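Local structure of protein Pcdhgb2 (Mus musculus, 5SZR) at residues Asn247-Asp258 and Phe291-Ser302. The protein is a clustered protocadherin that probably mediates calcium-dependent cell adhesion and may help establish and maintain specific neuronal connections in the brain. Numbering follows the deposited sequence.
Sequences NGLISYSIIASD and FQLTLQARDHGS. With CA (calcium ion), chain O; NAG (2-acetamido-2-deoxy-beta-D-glucopyranose), chain E.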
loop_
_atom_site.group_PDB
_atom_site.type_symbol
_atom_site.label_atom_id
_atom_site.label_comp_id
_atom_site.label_asym_id
_atom_site.label_seq_id
_atom_site.Cartn_x
_atom_site.Cartn_y
_atom_site.Cartn_z
ATOM N N ASN A 247 7.086 -8.324 5.598
ATOM C CA ASN A 247 7.028 -6.982 6.163
ATOM C C ASN A 247 5.599 -6.478 6.337
ATOM O O ASN A 247 5.390 -5.479 7.035
ATOM C CB ASN A 247 7.813 -6.010 5.286
ATOM C CG ASN A 247 9.271 -6.396 5.147
ATOM O OD1 ASN A 247 9.822 -7.112 5.980
ATOM N ND2 ASN A 247 9.911 -5.909 4.093
ATOM N N GLY A 248 4.616 -7.138 5.728
ATOM C CA GLY A 248 3.233 -6.723 5.860
ATOM C C GLY A 248 2.328 -7.783 6.453
ATOM O O GLY A 248 1.101 -7.647 6.423
ATOM N N LEU A 249 2.920 -8.844 6.999
ATOM C CA LEU A 249 2.165 -9.911 7.647
ATOM C C LEU A 249 1.939 -9.543 9.109
ATOM O O LEU A 249 2.901 -9.325 9.852
ATOM C CB LEU A 249 2.911 -11.240 7.529
ATOM C CG LEU A 249 2.188 -12.490 8.034
ATOM C CD1 LEU A 249 0.926 -12.739 7.231
ATOM C CD2 LEU A 249 3.110 -13.701 7.976
ATOM N N ILE A 250 0.670 -9.487 9.525
ATOM C CA ILE A 250 0.284 -8.968 10.837
ATOM C C ILE A 250 0.003 -10.114 11.799
ATOM O O ILE A 250 -0.624 -11.117 11.434
ATOM C CB ILE A 250 -0.948 -8.049 10.731
ATOM C CG1 ILE A 250 -0.724 -6.968 9.675
ATOM C CG2 ILE A 250 -1.247 -7.409 12.077
ATOM C CD1 ILE A 250 0.417 -6.056 9.996
ATOM N N SER A 251 0.459 -9.957 13.041
ATOM C CA SER A 251 0.064 -10.819 14.148
ATOM C C SER A 251 -0.511 -9.955 15.261
ATOM O O SER A 251 0.076 -8.929 15.622
ATOM C CB SER A 251 1.245 -11.641 14.663
ATOM O OG SER A 251 1.599 -12.647 13.732
ATOM N N TYR A 252 -1.659 -10.365 15.793
ATOM C CA TYR A 252 -2.326 -9.661 16.882
ATOM C C TYR A 252 -2.091 -10.378 18.204
ATOM O O TYR A 252 -1.981 -11.606 18.255
ATOM C CB TYR A 252 -3.829 -9.543 16.624
ATOM C CG TYR A 252 -4.156 -8.950 15.275
ATOM C CD1 TYR A 252 -4.104 -7.578 15.069
ATOM C CD2 TYR A 252 -4.495 -9.765 14.204
ATOM C CE1 TYR A 252 -4.390 -7.031 13.834
ATOM C CE2 TYR A 252 -4.789 -9.231 12.968
ATOM C CZ TYR A 252 -4.732 -7.862 12.784
ATOM O OH TYR A 252 -5.028 -7.329 11.548
ATOM N N SER A 253 -2.022 -9.593 19.280
ATOM C CA SER A 253 -1.821 -10.135 20.617
ATOM C C SER A 253 -2.408 -9.172 21.643
ATOM O O SER A 253 -2.766 -8.033 21.327
ATOM C CB SER A 253 -0.336 -10.393 20.898
ATOM O OG SER A 253 0.390 -9.177 20.973
ATOM N N ILE A 254 -2.499 -9.645 22.886
ATOM C CA ILE A 254 -2.972 -8.849 24.013
ATOM C C ILE A 254 -1.794 -8.624 24.948
ATOM O O ILE A 254 -1.180 -9.588 25.421
ATOM C CB ILE A 254 -4.129 -9.534 24.758
ATOM C CG1 ILE A 254 -5.368 -9.645 23.868
ATOM C CG2 ILE A 254 -4.457 -8.780 26.036
ATOM C CD1 ILE A 254 -6.551 -10.296 24.569
ATOM N N ILE A 255 -1.495 -7.363 25.240
ATOM C CA ILE A 255 -0.303 -7.025 26.004
ATOM C C ILE A 255 -0.600 -6.403 27.365
ATOM O O ILE A 255 0.274 -6.440 28.241
ATOM C CB ILE A 255 0.621 -6.099 25.192
ATOM C CG1 ILE A 255 -0.126 -4.821 24.824
ATOM C CG2 ILE A 255 1.127 -6.816 23.955
ATOM C CD1 ILE A 255 0.724 -3.809 24.114
ATOM N N ALA A 256 -1.784 -5.834 27.581
ATOM C CA ALA A 256 -2.063 -5.191 28.860
ATOM C C ALA A 256 -3.564 -5.166 29.101
ATOM O O ALA A 256 -4.366 -5.291 28.171
ATOM C CB ALA A 256 -1.484 -3.773 28.920
ATOM N N SER A 257 -3.928 -4.984 30.370
ATOM C CA SER A 257 -5.314 -5.023 30.816
ATOM C C SER A 257 -5.380 -4.588 32.270
ATOM O O SER A 257 -4.458 -4.851 33.047
ATOM C CB SER A 257 -5.906 -6.428 30.659
ATOM O OG SER A 257 -6.980 -6.633 31.554
ATOM N N ASP A 258 -6.480 -3.926 32.634
ATOM C CA ASP A 258 -6.688 -3.534 34.023
ATOM C C ASP A 258 -7.129 -4.693 34.909
ATOM O O ASP A 258 -7.359 -4.481 36.102
ATOM C CB ASP A 258 -7.707 -2.389 34.121
ATOM C CG ASP A 258 -9.004 -2.679 33.384
ATOM O OD1 ASP A 258 -9.172 -3.802 32.861
ATOM O OD2 ASP A 258 -9.867 -1.775 33.338
ATOM N N PHE A 291 -14.148 -3.758 31.626
ATOM C CA PHE A 291 -12.707 -3.908 31.779
ATOM C C PHE A 291 -12.004 -3.371 30.541
ATOM O O PHE A 291 -12.584 -3.282 29.454
ATOM C CB PHE A 291 -12.298 -5.365 32.055
ATOM C CG PHE A 291 -12.724 -6.340 30.996
ATOM C CD1 PHE A 291 -11.861 -6.694 29.976
ATOM C CD2 PHE A 291 -13.978 -6.925 31.038
ATOM C CE1 PHE A 291 -12.248 -7.601 29.001
ATOM C CE2 PHE A 291 -14.373 -7.833 30.071
ATOM C CZ PHE A 291 -13.508 -8.173 29.054
ATOM N N GLN A 292 -10.738 -3.007 30.722
ATOM C CA GLN A 292 -9.941 -2.387 29.677
ATOM C C GLN A 292 -8.852 -3.335 29.193
ATOM O O GLN A 292 -8.368 -4.194 29.935
ATOM C CB GLN A 292 -9.318 -1.081 30.169
ATOM C CG GLN A 292 -9.965 0.151 29.566
ATOM C CD GLN A 292 -9.594 1.427 30.293
ATOM O OE1 GLN A 292 -9.342 1.423 31.501
ATOM N NE2 GLN A 292 -9.569 2.536 29.560
ATOM N N LEU A 293 -8.457 -3.145 27.938
ATOM C CA LEU A 293 -7.617 -4.092 27.225
ATOM C C LEU A 293 -6.758 -3.327 26.229
ATOM O O LEU A 293 -7.244 -2.406 25.568
ATOM C CB LEU A 293 -8.492 -5.124 26.504
ATOM C CG LEU A 293 -7.916 -6.474 26.103
ATOM C CD1 LEU A 293 -7.567 -7.268 27.349
ATOM C CD2 LEU A 293 -8.924 -7.219 25.240
ATOM N N THR A 294 -5.485 -3.709 26.118
ATOM C CA THR A 294 -4.580 -3.118 25.133
ATOM C C THR A 294 -4.062 -4.215 24.211
ATOM O O THR A 294 -3.338 -5.113 24.653
ATOM C CB THR A 294 -3.419 -2.384 25.802
ATOM O OG1 THR A 294 -3.913 -1.212 26.462
ATOM C CG2 THR A 294 -2.394 -1.966 24.754
ATOM N N LEU A 295 -4.425 -4.135 22.936
ATOM C CA LEU A 295 -3.977 -5.086 21.931
ATOM C C LEU A 295 -2.850 -4.481 21.100
ATOM O O LEU A 295 -2.665 -3.262 21.052
ATOM C CB LEU A 295 -5.134 -5.507 21.020
ATOM C CG LEU A 295 -6.334 -6.156 21.715
ATOM C CD1 LEU A 295 -7.386 -5.111 22.058
ATOM C CD2 LEU A 295 -6.930 -7.271 20.868
ATOM N N GLN A 296 -2.088 -5.356 20.444
ATOM C CA GLN A 296 -0.945 -4.942 19.645
ATOM C C GLN A 296 -0.964 -5.652 18.301
ATOM O O GLN A 296 -1.210 -6.861 18.236
ATOM C CB GLN A 296 0.377 -5.227 20.362
ATOM C CG GLN A 296 1.597 -4.953 19.493
ATOM C CD GLN A 296 2.905 -5.208 20.209
ATOM O OE1 GLN A 296 3.463 -4.310 20.837
ATOM N NE2 GLN A 296 3.405 -6.436 20.115
ATOM N N ALA A 297 -0.714 -4.894 17.235
ATOM C CA ALA A 297 -0.501 -5.433 15.899
ATOM C C ALA A 297 0.976 -5.326 15.558
ATOM O O ALA A 297 1.572 -4.254 15.701
ATOM C CB ALA A 297 -1.332 -4.688 14.853
ATOM N N ARG A 298 1.556 -6.427 15.097
ATOM C CA ARG A 298 2.990 -6.537 14.877
ATOM C C ARG A 298 3.236 -7.133 13.498
ATOM O O ARG A 298 2.584 -8.114 13.126
ATOM C CB ARG A 298 3.615 -7.413 15.965
ATOM C CG ARG A 298 5.120 -7.432 16.001
ATOM C CD ARG A 298 5.594 -8.348 17.109
ATOM N NE ARG A 298 6.976 -8.066 17.476
ATOM C CZ ARG A 298 7.340 -7.078 18.288
ATOM N NH1 ARG A 298 8.623 -6.887 18.567
ATOM N NH2 ARG A 298 6.421 -6.280 18.817
ATOM N N ASP A 299 4.161 -6.545 12.737
ATOM C CA ASP A 299 4.513 -7.161 11.465
ATOM C C ASP A 299 5.675 -8.134 11.664
ATOM O O ASP A 299 6.268 -8.221 12.741
ATOM C CB ASP A 299 4.824 -6.106 10.389
ATOM C CG ASP A 299 6.098 -5.297 10.659
ATOM O OD1 ASP A 299 7.071 -5.813 11.247
ATOM O OD2 ASP A 299 6.129 -4.122 10.248
ATOM N N HIS A 300 5.992 -8.879 10.606
ATOM C CA HIS A 300 7.044 -9.886 10.644
ATOM C C HIS A 300 8.261 -9.470 9.819
ATOM O O HIS A 300 8.843 -10.278 9.092
ATOM C CB HIS A 300 6.510 -11.237 10.177
ATOM C CG HIS A 300 5.545 -11.869 11.131
ATOM N ND1 HIS A 300 5.942 -12.428 12.328
ATOM C CD2 HIS A 300 4.201 -12.023 11.070
ATOM C CE1 HIS A 300 4.884 -12.902 12.961
ATOM N NE2 HIS A 300 3.816 -12.671 12.219
ATOM N N GLY A 301 8.659 -8.201 9.935
ATOM C CA GLY A 301 9.847 -7.704 9.282
ATOM C C GLY A 301 11.046 -7.658 10.220
ATOM O O GLY A 301 10.964 -7.957 11.407
ATOM N N SER A 302 12.186 -7.280 9.648
ATOM C CA SER A 302 13.415 -7.140 10.423
ATOM C C SER A 302 13.996 -5.736 10.263
ATOM O O SER A 302 14.529 -5.399 9.202
ATOM C CB SER A 302 14.444 -8.191 10.004
ATOM O OG SER A 302 13.928 -9.503 10.150
HETATM CA CA CA O . 5.505 -3.283 7.840
HETATM C C1 NAG E . 3.146 -0.949 22.242
HETATM C C2 NAG E . 4.517 -0.481 21.779
HETATM C C3 NAG E . 5.534 -1.600 21.996
HETATM C C4 NAG E . 5.481 -2.096 23.440
HETATM C C5 NAG E . 4.039 -2.408 23.854
HETATM C C6 NAG E . 3.876 -2.736 25.321
HETATM C C7 NAG E . 4.342 1.208 20.011
HETATM C C8 NAG E . 4.338 1.466 18.535
HETATM N N2 NAG E . 4.492 -0.066 20.385
HETATM O O3 NAG E . 6.842 -1.145 21.669
HETATM O O4 NAG E . 6.265 -3.277 23.574
HETATM O O5 NAG E . 3.199 -1.275 23.602
HETATM O O6 NAG E . 5.125 -3.000 25.943
HETATM O O7 NAG E . 4.218 2.115 20.828
#
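A classic beta bulge interrupts the antiparallel pairing of strands 250-257 and 290-299 in the third of the four cadherin domains of this fragment, where I255 and A256 both stand opposite T294. The carbonyl of T294 takes the backbone N of I255, T294 O to I255 N 3.0 Å, nearly along the C=O axis, and the N of A256 only weakly; T294 N returns a bond to A256 O. Before the bulge, S251 pairs with R298 and S253 with Q296 through reciprocal backbone bonds. The branches of I255 reach T294 and Q296: CG1, held between its own backbone N and carbonyl carbon (chi1 59°), lies 3.6 Å from T294 CG2, while CG2 meets Q296 CB. I255 CD1 reaches onward to 3.5 Å from C6 of the N-acetylglucosamine of a glycan attached to the protein. Cutting I255 back to an alanine is likely to leave T294 CG2, Q296 CB and the sugar without this aliphatic cover. On the face shared by Y252, I254, L293 and L295, I254 crosses L293 at about a right angle, I254 CG2 to L293 CD1 3.7 Å, and lies alongside L295. Near the calcium end, the ring of H300 presents its NE2 edge to S251 OG, a 2.7 Å hydrogen bond, and L249 CG packs on its CD2. N247 O (2.3 Å) and D299 OD2 (2.6 Å) then bind one calcium ion, completed by N209, N211, D241 and D243. D299 OD1 also accepts the N of G301 in an Asx turn, and with L305, a further polar partner of the carboxylate, probably helps fix its rotation. Strand 250-257 is outermost in a four-stranded mixed sheet, strand 290-299 continues to strand 306-316, and the shared face packs against strands 232-240 and 268-270.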